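PDB 3EH7: 4-hydroxybutyrate CoA-transferase, which probably transfers coenzyme A between acyl-CoA thioesters and small carboxylic acids such as acetate or 4-hydroxybutyrate. Local coordinates for residues V31-A36 with V57-M62; L118-A123 with E150-V155; V311-C316 with K355-I360; M322-S327 with A380-L385. One frame throughout, in Å; residues are numbered along the deposited sequence.

Contact 1: residues V31-A36 with V57-M62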
# COMPACT_ATOMS: atom_id res chain seq x y z
N VAL A 31 19.31 -13.95 -15.67
CA VAL A 31 19.65 -12.99 -16.72
C VAL A 31 18.51 -12.02 -16.82
O VAL A 31 17.38 -12.44 -17.00
CB VAL A 31 19.80 -13.70 -18.08
CG1 VAL A 31 20.20 -12.72 -19.17
CG2 VAL A 31 20.78 -14.84 -17.98
N ALA A 32 18.80 -10.72 -16.66
CA ALA A 32 17.80 -9.67 -16.80
C ALA A 32 17.94 -9.08 -18.21
O ALA A 32 19.05 -8.96 -18.71
CB ALA A 32 18.00 -8.60 -15.76
N LEU A 33 16.82 -8.77 -18.84
CA LEU A 33 16.81 -8.20 -20.19
C LEU A 33 16.17 -6.87 -20.13
O LEU A 33 15.28 -6.69 -19.32
CB LEU A 33 15.97 -9.05 -21.15
CG LEU A 33 16.37 -10.51 -21.40
CD1 LEU A 33 15.40 -11.11 -22.39
CD2 LEU A 33 17.78 -10.59 -21.91
N SER A 34 16.58 -5.95 -21.00
CA SER A 34 15.84 -4.70 -21.16
C SER A 34 14.35 -4.97 -21.33
O SER A 34 13.95 -5.90 -22.04
CB SER A 34 16.33 -3.88 -22.36
OG SER A 34 17.60 -3.31 -22.17
N HIS A 35 13.55 -4.15 -20.68
CA HIS A 35 12.10 -4.31 -20.61
C HIS A 35 11.39 -3.98 -21.92
O HIS A 35 11.81 -3.09 -22.65
CB HIS A 35 11.54 -3.42 -19.49
CG HIS A 35 10.08 -3.59 -19.25
ND1 HIS A 35 9.48 -4.83 -19.14
CD2 HIS A 35 9.10 -2.68 -19.03
CE1 HIS A 35 8.19 -4.67 -18.91
NE2 HIS A 35 7.92 -3.38 -18.85
N ALA A 36 10.30 -4.70 -22.18
CA ALA A 36 9.29 -4.35 -23.19
C ALA A 36 9.89 -4.08 -24.58
O ALA A 36 10.47 -4.99 -25.19
CB ALA A 36 8.37 -3.17 -22.69
N VAL A 57 19.18 -21.75 -16.60
CA VAL A 57 19.15 -20.28 -16.73
C VAL A 57 17.75 -19.67 -16.56
O VAL A 57 16.79 -20.10 -17.19
CB VAL A 57 19.71 -19.80 -18.09
CG1 VAL A 57 19.76 -18.29 -18.14
CG2 VAL A 57 21.07 -20.38 -18.32
N GLU A 58 17.66 -18.64 -15.73
CA GLU A 58 16.40 -18.01 -15.39
C GLU A 58 16.34 -16.62 -16.00
O GLU A 58 17.20 -15.80 -15.72
CB GLU A 58 16.33 -17.90 -13.88
CG GLU A 58 15.04 -17.37 -13.32
CD GLU A 58 14.90 -17.65 -11.82
OE1 GLU A 58 15.33 -18.73 -11.35
OE2 GLU A 58 14.34 -16.79 -11.13
N ILE A 59 15.35 -16.34 -16.85
CA ILE A 59 15.24 -15.02 -17.44
C ILE A 59 14.36 -14.20 -16.53
O ILE A 59 13.23 -14.60 -16.26
CB ILE A 59 14.64 -15.02 -18.85
CG1 ILE A 59 15.53 -15.82 -19.83
CG2 ILE A 59 14.50 -13.62 -19.36
CD1 ILE A 59 16.91 -15.29 -20.01
N TYR A 60 14.87 -13.08 -16.05
CA TYR A 60 14.04 -12.17 -15.26
C TYR A 60 13.47 -11.13 -16.19
O TYR A 60 14.23 -10.42 -16.84
CB TYR A 60 14.82 -11.51 -14.11
CG TYR A 60 13.96 -10.59 -13.29
CD1 TYR A 60 13.11 -11.09 -12.32
CD2 TYR A 60 13.93 -9.23 -13.53
CE1 TYR A 60 12.28 -10.26 -11.60
CE2 TYR A 60 13.11 -8.40 -12.82
CZ TYR A 60 12.29 -8.92 -11.85
OH TYR A 60 11.48 -8.07 -11.14
N HIS A 61 12.14 -11.04 -16.25
CA HIS A 61 11.44 -10.10 -17.12
C HIS A 61 10.11 -9.71 -16.46
O HIS A 61 9.71 -10.30 -15.46
CB HIS A 61 11.17 -10.73 -18.48
CG HIS A 61 10.21 -11.88 -18.42
ND1 HIS A 61 8.86 -11.70 -18.27
CD2 HIS A 61 10.42 -13.22 -18.43
CE1 HIS A 61 8.27 -12.88 -18.20
NE2 HIS A 61 9.20 -13.82 -18.29
N MSE A 62 9.43 -8.71 -17.02
CA MSE A 62 8.14 -8.31 -16.50
C MSE A 62 7.12 -8.24 -17.60
O MSE A 62 6.32 -7.33 -17.64
CB MSE A 62 8.25 -6.97 -15.82
CG MSE A 62 9.14 -7.01 -14.66
SE MSE A 62 9.15 -5.30 -13.74
CE MSE A 62 10.56 -5.73 -12.62
O HOH W 1 10.77 -7.07 -18.77

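Contact 2: residues L118-A123 with E150-V155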
# COMPACT_ATOMS: atom_id res chain seq x y z
N LEU A 118 17.16 -9.65 -4.98
CA LEU A 118 16.89 -10.23 -6.30
C LEU A 118 18.19 -10.15 -7.06
O LEU A 118 18.55 -9.07 -7.55
CB LEU A 118 15.79 -9.45 -7.04
CG LEU A 118 15.49 -9.78 -8.51
CD1 LEU A 118 14.95 -11.16 -8.71
CD2 LEU A 118 14.49 -8.78 -9.03
N HIS A 119 18.90 -11.27 -7.12
CA HIS A 119 20.24 -11.30 -7.65
C HIS A 119 20.20 -11.49 -9.16
O HIS A 119 19.53 -12.39 -9.67
CB HIS A 119 21.05 -12.43 -6.99
CG HIS A 119 22.42 -12.61 -7.57
ND1 HIS A 119 23.51 -11.90 -7.12
CD2 HIS A 119 22.87 -13.40 -8.57
CE1 HIS A 119 24.58 -12.25 -7.82
NE2 HIS A 119 24.22 -13.16 -8.70
N ILE A 120 20.95 -10.65 -9.86
CA ILE A 120 21.04 -10.73 -11.30
C ILE A 120 22.50 -10.99 -11.68
O ILE A 120 23.38 -10.17 -11.41
CB ILE A 120 20.55 -9.43 -11.94
CG1 ILE A 120 19.03 -9.37 -11.85
CG2 ILE A 120 21.03 -9.33 -13.39
CD1 ILE A 120 18.51 -7.99 -11.96
N ASP A 121 22.75 -12.12 -12.32
CA ASP A 121 24.10 -12.45 -12.68
C ASP A 121 24.51 -11.74 -13.97
O ASP A 121 25.68 -11.39 -14.13
CB ASP A 121 24.23 -13.95 -12.84
CG ASP A 121 23.93 -14.72 -11.55
OD1 ASP A 121 24.85 -14.85 -10.72
OD2 ASP A 121 22.79 -15.18 -11.38
N VAL A 122 23.56 -11.58 -14.89
CA VAL A 122 23.82 -11.05 -16.22
C VAL A 122 22.71 -10.07 -16.60
O VAL A 122 21.53 -10.35 -16.40
CB VAL A 122 23.89 -12.17 -17.25
CG1 VAL A 122 24.17 -11.61 -18.64
CG2 VAL A 122 24.98 -13.14 -16.87
N ALA A 123 23.11 -8.89 -17.10
CA ALA A 123 22.17 -7.91 -17.63
C ALA A 123 22.47 -7.80 -19.11
O ALA A 123 23.61 -7.51 -19.50
CB ALA A 123 22.36 -6.54 -16.96
N GLU A 150 23.57 -1.68 -13.77
CA GLU A 150 24.49 -1.07 -12.83
C GLU A 150 24.89 -2.00 -11.72
O GLU A 150 25.80 -1.69 -10.99
CB GLU A 150 23.88 0.20 -12.23
CG GLU A 150 23.74 1.33 -13.24
CD GLU A 150 22.86 2.46 -12.75
OE1 GLU A 150 22.08 2.28 -11.75
OE2 GLU A 150 22.93 3.52 -13.38
N SER A 151 24.17 -3.12 -11.57
CA SER A 151 24.46 -4.07 -10.52
C SER A 151 24.97 -5.44 -10.95
O SER A 151 25.55 -6.12 -10.15
CB SER A 151 23.21 -4.27 -9.66
OG SER A 151 23.13 -3.22 -8.73
N ALA A 152 24.72 -5.86 -12.19
CA ALA A 152 25.00 -7.25 -12.59
C ALA A 152 26.48 -7.52 -12.68
O ALA A 152 27.26 -6.66 -13.08
CB ALA A 152 24.35 -7.58 -13.91
N HIS A 153 26.84 -8.75 -12.35
CA HIS A 153 28.20 -9.26 -12.40
C HIS A 153 28.77 -9.13 -13.81
O HIS A 153 29.95 -8.80 -14.01
CB HIS A 153 28.14 -10.74 -11.99
CG HIS A 153 29.36 -11.24 -11.29
ND1 HIS A 153 29.75 -10.78 -10.05
CD2 HIS A 153 30.24 -12.22 -11.62
CE1 HIS A 153 30.84 -11.42 -9.67
NE2 HIS A 153 31.16 -12.30 -10.60
N LEU A 154 27.92 -9.41 -14.80
CA LEU A 154 28.28 -9.37 -16.23
C LEU A 154 27.24 -8.55 -16.98
O LEU A 154 26.04 -8.76 -16.79
CB LEU A 154 28.36 -10.79 -16.83
CG LEU A 154 28.73 -10.97 -18.31
CD1 LEU A 154 30.23 -10.75 -18.58
CD2 LEU A 154 28.35 -12.37 -18.78
N VAL A 155 27.70 -7.63 -17.81
CA VAL A 155 26.85 -6.73 -18.52
C VAL A 155 27.17 -6.84 -20.00
O VAL A 155 28.33 -6.64 -20.44
CB VAL A 155 27.01 -5.26 -18.04
CG1 VAL A 155 26.06 -4.34 -18.80
CG2 VAL A 155 26.75 -5.16 -16.53

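Contact 3: residues V311-C316 with K355-I360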
# COMPACT_ATOMS: atom_id res chain seq x y z
N VAL A 311 -3.88 12.17 -11.98
CA VAL A 311 -4.94 11.27 -12.38
C VAL A 311 -4.24 10.05 -12.94
O VAL A 311 -3.50 10.13 -13.94
CB VAL A 311 -5.91 11.86 -13.44
CG1 VAL A 311 -6.93 10.81 -13.82
CG2 VAL A 311 -6.61 13.11 -12.88
N SER A 312 -4.45 8.93 -12.26
CA SER A 312 -3.89 7.66 -12.64
C SER A 312 -5.01 6.81 -13.24
O SER A 312 -6.06 6.70 -12.64
CB SER A 312 -3.25 7.01 -11.40
OG SER A 312 -3.11 5.64 -11.61
N ILE A 313 -4.79 6.27 -14.44
CA ILE A 313 -5.75 5.39 -15.12
C ILE A 313 -5.11 4.04 -15.40
O ILE A 313 -4.08 3.94 -16.09
CB ILE A 313 -6.28 5.95 -16.48
CG1 ILE A 313 -6.81 7.38 -16.34
CG2 ILE A 313 -7.37 5.05 -17.06
CD1 ILE A 313 -7.17 8.06 -17.69
N ASN A 314 -5.72 3.00 -14.86
CA ASN A 314 -5.28 1.63 -15.08
C ASN A 314 -6.49 0.70 -15.22
O ASN A 314 -7.60 1.05 -14.85
CB ASN A 314 -4.40 1.16 -13.90
CG ASN A 314 -3.14 2.01 -13.75
OD1 ASN A 314 -2.17 1.90 -14.53
ND2 ASN A 314 -3.14 2.85 -12.77
N SER A 315 -6.26 -0.49 -15.77
CA SER A 315 -7.28 -1.52 -15.88
C SER A 315 -6.91 -2.70 -15.02
O SER A 315 -5.79 -2.76 -14.48
CB SER A 315 -7.39 -1.96 -17.33
OG SER A 315 -7.72 -0.83 -18.09
N CYS A 316 -7.86 -3.60 -14.84
CA CYS A 316 -7.61 -4.82 -14.07
C CYS A 316 -8.49 -5.95 -14.65
O CYS A 316 -9.26 -5.72 -15.58
CB CYS A 316 -7.90 -4.54 -12.60
SG CYS A 316 -9.60 -4.07 -12.36
N LYS A 355 -6.42 11.52 -7.95
CA LYS A 355 -7.48 10.56 -8.25
C LYS A 355 -6.83 9.34 -8.85
O LYS A 355 -5.92 9.50 -9.61
CB LYS A 355 -8.42 11.10 -9.35
CG LYS A 355 -8.99 12.47 -9.07
CD LYS A 355 -10.10 12.87 -10.05
CE LYS A 355 -10.37 14.34 -9.87
NZ LYS A 355 -11.45 14.90 -10.74
N SER A 356 -7.27 8.14 -8.51
CA SER A 356 -6.95 7.00 -9.30
C SER A 356 -8.23 6.36 -9.77
O SER A 356 -9.27 6.33 -9.08
CB SER A 356 -6.08 6.00 -8.56
OG SER A 356 -6.82 5.28 -7.63
N ILE A 357 -8.14 5.85 -10.99
CA ILE A 357 -9.25 5.26 -11.70
C ILE A 357 -8.88 3.86 -12.14
O ILE A 357 -7.82 3.64 -12.73
CB ILE A 357 -9.61 6.09 -12.97
CG1 ILE A 357 -9.97 7.52 -12.56
CG2 ILE A 357 -10.74 5.42 -13.76
CD1 ILE A 357 -9.85 8.54 -13.66
N MSE A 358 -9.74 2.91 -11.83
CA MSE A 358 -9.70 1.56 -12.40
C MSE A 358 -10.78 1.56 -13.53
O MSE A 358 -11.95 1.56 -13.25
CB MSE A 358 -10.02 0.53 -11.34
CG MSE A 358 -8.93 0.41 -10.23
SE MSE A 358 -7.27 -0.25 -11.05
CE MSE A 358 -6.06 0.21 -9.62
N ALA A 359 -10.32 1.62 -14.77
CA ALA A 359 -11.15 1.74 -15.97
C ALA A 359 -11.17 0.39 -16.68
O ALA A 359 -10.12 -0.12 -17.16
CB ALA A 359 -10.59 2.80 -16.89
N ILE A 360 -12.35 -0.22 -16.71
CA ILE A 360 -12.49 -1.58 -17.20
C ILE A 360 -13.79 -1.75 -17.97
O ILE A 360 -14.78 -1.08 -17.67
CB ILE A 360 -12.45 -2.60 -16.05
CG1 ILE A 360 -13.43 -2.21 -14.94
CG2 ILE A 360 -11.04 -2.70 -15.50
CD1 ILE A 360 -13.75 -3.34 -14.05
O HOH W 2 -5.48 3.72 -11.29

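Contact 4: residues M322-S327 with A380-L385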
# COMPACT_ATOMS: atom_id res chain seq x y z
N MSE A 322 -16.59 -5.55 -2.77
CA MSE A 322 -15.99 -4.79 -1.66
C MSE A 322 -15.01 -3.76 -2.18
O MSE A 322 -14.62 -2.85 -1.45
CB MSE A 322 -15.28 -5.73 -0.68
CG MSE A 322 -16.21 -6.71 -0.02
SE MSE A 322 -15.30 -7.68 1.38
CE MSE A 322 -13.77 -8.34 0.36
N GLY A 323 -14.60 -3.94 -3.43
CA GLY A 323 -13.61 -3.10 -4.05
C GLY A 323 -12.22 -3.72 -4.16
O GLY A 323 -11.30 -3.01 -4.52
N GLN A 324 -12.03 -5.01 -3.86
CA GLN A 324 -10.67 -5.60 -4.06
C GLN A 324 -10.41 -5.72 -5.56
O GLN A 324 -11.28 -6.16 -6.28
CB GLN A 324 -10.51 -6.99 -3.44
CG GLN A 324 -11.09 -7.17 -2.05
CD GLN A 324 -10.58 -8.41 -1.39
OE1 GLN A 324 -9.49 -8.39 -0.77
NE2 GLN A 324 -11.37 -9.50 -1.46
N VAL A 325 -9.19 -5.38 -5.99
CA VAL A 325 -8.81 -5.32 -7.38
C VAL A 325 -7.81 -6.40 -7.67
O VAL A 325 -6.80 -6.53 -6.96
CB VAL A 325 -8.17 -3.96 -7.70
CG1 VAL A 325 -7.45 -3.95 -9.11
CG2 VAL A 325 -9.22 -2.84 -7.59
N VAL A 326 -8.11 -7.22 -8.67
CA VAL A 326 -7.20 -8.24 -9.14
C VAL A 326 -6.73 -7.84 -10.54
O VAL A 326 -7.54 -7.67 -11.45
CB VAL A 326 -7.89 -9.59 -9.21
CG1 VAL A 326 -7.00 -10.65 -9.83
CG2 VAL A 326 -8.36 -9.99 -7.80
N SER A 327 -5.43 -7.69 -10.68
CA SER A 327 -4.81 -7.37 -11.94
C SER A 327 -3.60 -8.29 -12.14
O SER A 327 -2.60 -8.17 -11.45
CB SER A 327 -4.37 -5.93 -11.90
OG SER A 327 -3.81 -5.61 -13.15
N ALA A 380 -7.00 -16.08 -6.75
CA ALA A 380 -6.55 -14.86 -7.38
C ALA A 380 -5.75 -13.99 -6.40
O ALA A 380 -6.01 -13.99 -5.20
CB ALA A 380 -7.73 -14.08 -7.95
N ALA A 381 -4.76 -13.27 -6.94
CA ALA A 381 -3.95 -12.35 -6.15
C ALA A 381 -4.50 -10.93 -6.21
O ALA A 381 -4.58 -10.33 -7.30
CB ALA A 381 -2.51 -12.38 -6.61
N VAL A 382 -4.95 -10.42 -5.07
CA VAL A 382 -5.30 -9.03 -4.93
C VAL A 382 -4.07 -8.15 -5.21
O VAL A 382 -2.98 -8.43 -4.71
CB VAL A 382 -5.94 -8.72 -3.54
CG1 VAL A 382 -6.17 -7.23 -3.38
CG2 VAL A 382 -7.27 -9.50 -3.38
N THR A 383 -4.23 -7.12 -6.04
CA THR A 383 -3.11 -6.26 -6.38
C THR A 383 -3.30 -4.83 -5.92
O THR A 383 -2.30 -4.10 -5.74
CB THR A 383 -2.73 -6.31 -7.88
OG1 THR A 383 -3.87 -5.99 -8.69
CG2 THR A 383 -2.23 -7.74 -8.26
N THR A 384 -4.54 -4.42 -5.70
CA THR A 384 -4.84 -3.16 -5.03
C THR A 384 -5.90 -3.42 -3.96
O THR A 384 -6.90 -4.05 -4.25
CB THR A 384 -5.30 -2.07 -6.05
OG1 THR A 384 -4.22 -1.78 -6.96
CG2 THR A 384 -5.67 -0.80 -5.37
N LEU A 385 -5.66 -2.96 -2.72
CA LEU A 385 -6.47 -3.33 -1.56
C LEU A 385 -7.83 -2.64 -1.62
O LEU A 385 -7.95 -1.51 -2.13
CB LEU A 385 -5.74 -2.92 -0.25
CG LEU A 385 -4.41 -3.64 0.07
CD1 LEU A 385 -3.58 -2.86 1.13
CD2 LEU A 385 -4.71 -5.08 0.55

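Contact 1: residues V31-A36 with V57-M62
Val31 meets segment 57-62 through both its backbone and its side chain. Its N-H bonds to Glu58 O at 2.8 Å, and its carbonyl accepts the N-H of Tyr60. Two such bonds, with Val31 paired to Ile59 and Ala32 to Tyr60, define a short parallel ladder whose strand axes diverge by 34°. The side chain of Val31 uses a different atom for each neighbour: CG2, anti to the carbonyl carbon, touches Val57 CG1 at 3.6 Å, whereas CB receives the end of Ile59, CD1 lying 3.8 Å away. Leu33 brings CD1 to within 4.0 Å of Ile59 CG2. Beyond the ladder the chains separate, and His35 spans the gap. With CG anti to the backbone N (chi1 -176°), the ring extends toward segment 57-62, and CE1 lies 3.5 Å from Met62 O, near the ring plane; a water in that plane joins His35 ND1 (2.6 Å from the water O) to Met62 N. The other ring nitrogen, NE2, is bonded to Ser336, and Phe273 meets the ring edge-to-face. In the parallel sheet, strand 58-60 is outermost within the chain and strand 30-33 lies between it and strand 122-127; helix 41-49 packs on Leu33 and Ile59, while helix 109-114 packs on Tyr60.

Contact 2: residues L118-A123 with E150-V155
The start of a parallel strand pair in the six-stranded sheet of the N-terminal region is formed where Val122 and Ala123 come alongside Leu154 and Val155. Leu154 N donates to Asp121 O at 3.1 Å, and Ala123 N to Leu154 O at 2.9 Å. The same Leu154 carbonyl also lies 3.2 Å from Val122 CA in a CA-H...O contact. These alternating bonds fit the parallel register Val122-Leu154 and Ala123-Val155, and the chain between the strands includes helix 145-151, as in the crossovers of Rossmann-like folds. On one face Val122 and Leu154 lie side by side and point the same way. With CG anti to the backbone N (chi1 -179°), the Leu154 chain runs alongside Val122, letting its CD2 branch come 3.9 Å from Val122 CG2. Just ahead of the strand, Ala152 turns its methyl inward: CB lies 3.8 Å from both Ile120 CG2 and Ala123 CB, so one methyl touches two side chains of segment 118-123. Within segment 118-123, His119 NE2 donates to Asp121 OD1 within its own ring plane but from above the carboxylate plane, while Asp121 OD2 takes the backbone N-H of Arg30.

Contact 3: residues V311-C316 with K355-I360
This is a parallel beta pairing in the interior of the nine-stranded mixed sheet of the C-terminal region, with strand 310-314 beside strand 355-359. The axes differ by only 15° and approach to 4.7 Å, and four consecutive pairs from Val311-Lys355 to Asn314-Met358 keep register. Four backbone bonds alternate along the ladder; the two donated by segment 355-360, Ile357 N to Ser312 O and Ala359 N to Asn314 O, are both 2.8 Å long. The two faces differ in chemistry. On one, Val311 CG1 and Ile357 CD1 come within 3.7 Å as their side chains cross at a slant, and farther along Ile313 CG2 rests 3.9 Å from Ala359 CB; helix 197-208 covers Ile313 and Ala359. The other face carries Ser312, Asn314, Ser356 and selenomethionine Met358, and helix 341-350 packs on Ser312, Asn314 and Met358 there. A water accepts from Asn314 ND2 (2.9 Å to the water O) and donates to Ile357 O, a carbonyl that already takes Asn314 N, so two donors grip one oxygen. Gln217 on the adjoining strand 215-217 bonds both Ser312 OG and Asn314 OD1, extending this polar patch across the sheet. Past the last pair the ladder gives way to side-chain contacts. Ile360 CG2, anti to the carbonyl carbon, lies 3.4 Å from Cys316 N and 3.7 Å from Cys316 SG, and Ser315 OG donates to Ala359 O at 2.7 Å, approaching almost in line with the C=O bond (171°).

Contact 4: residues M322-S327 with A380-L385
Val325 lies side by side with Thr384, the two side chains pointing the same way and their CB atoms 3.8 Å apart. The backbones pair in antiparallel fashion: Val325 N donates to Thr384 O, and Thr383 N donates to Val325 O at 2.8 Å. Thr384 N also reaches Val325 O, weakly, at 3.3 Å. Two successive residues thus face one partner, which is a classic beta bulge. Thr383 OG1, set between the backbone N and the carbonyl carbon (chi1 56°), is brought over to Ser327, where it accepts a weak bond from Ser327 N bent to 124°. Val326 packs on the start of segment 380-385, its CG1 4.0 Å from Ala380 CB and 3.5 Å from Ala381 O. Before Val325 in the chain, Gln324 crosses Val382 at about a right angle, OE1 lying 3.6 Å from Val382 CG2; that amide also bonds to the second subunit, OE1 to Val382 N and NE2 to Ala380 O there, so the contact belongs to the dimer interface. Strand 325-326 lies between strand 318-320 and strand 382-384, the latter outermost in its small mixed sheet within the chain, and helix 341-350 packs against Val325 and Thr384.

How the contacts relate
Contacts 1 and 2 are neighbouring joints of one parallel sheet: strands 30-33 and 122-127 run side by side, and Ala32 N lies 2.8 Å from Val122 O, a probable hydrogen bond. Contact 1 is buried, contact 2 only partly. Contacts 3 and 4 belong to different sheets of the C-terminal region but touch, Cys316 CB lying 3.6 Å from Val325 CG1, and their segments alternate along the chain. Both are largely buried; contact 3 has the regular four-pair ladder, whereas contact 4 is antiparallel, bulged and shared with the second subunit. Centres of contacts 1 and 3 are about 27 Å apart, on opposite sides of the chain's centre. Water bridges backbone to side chain in contacts 1 and 3.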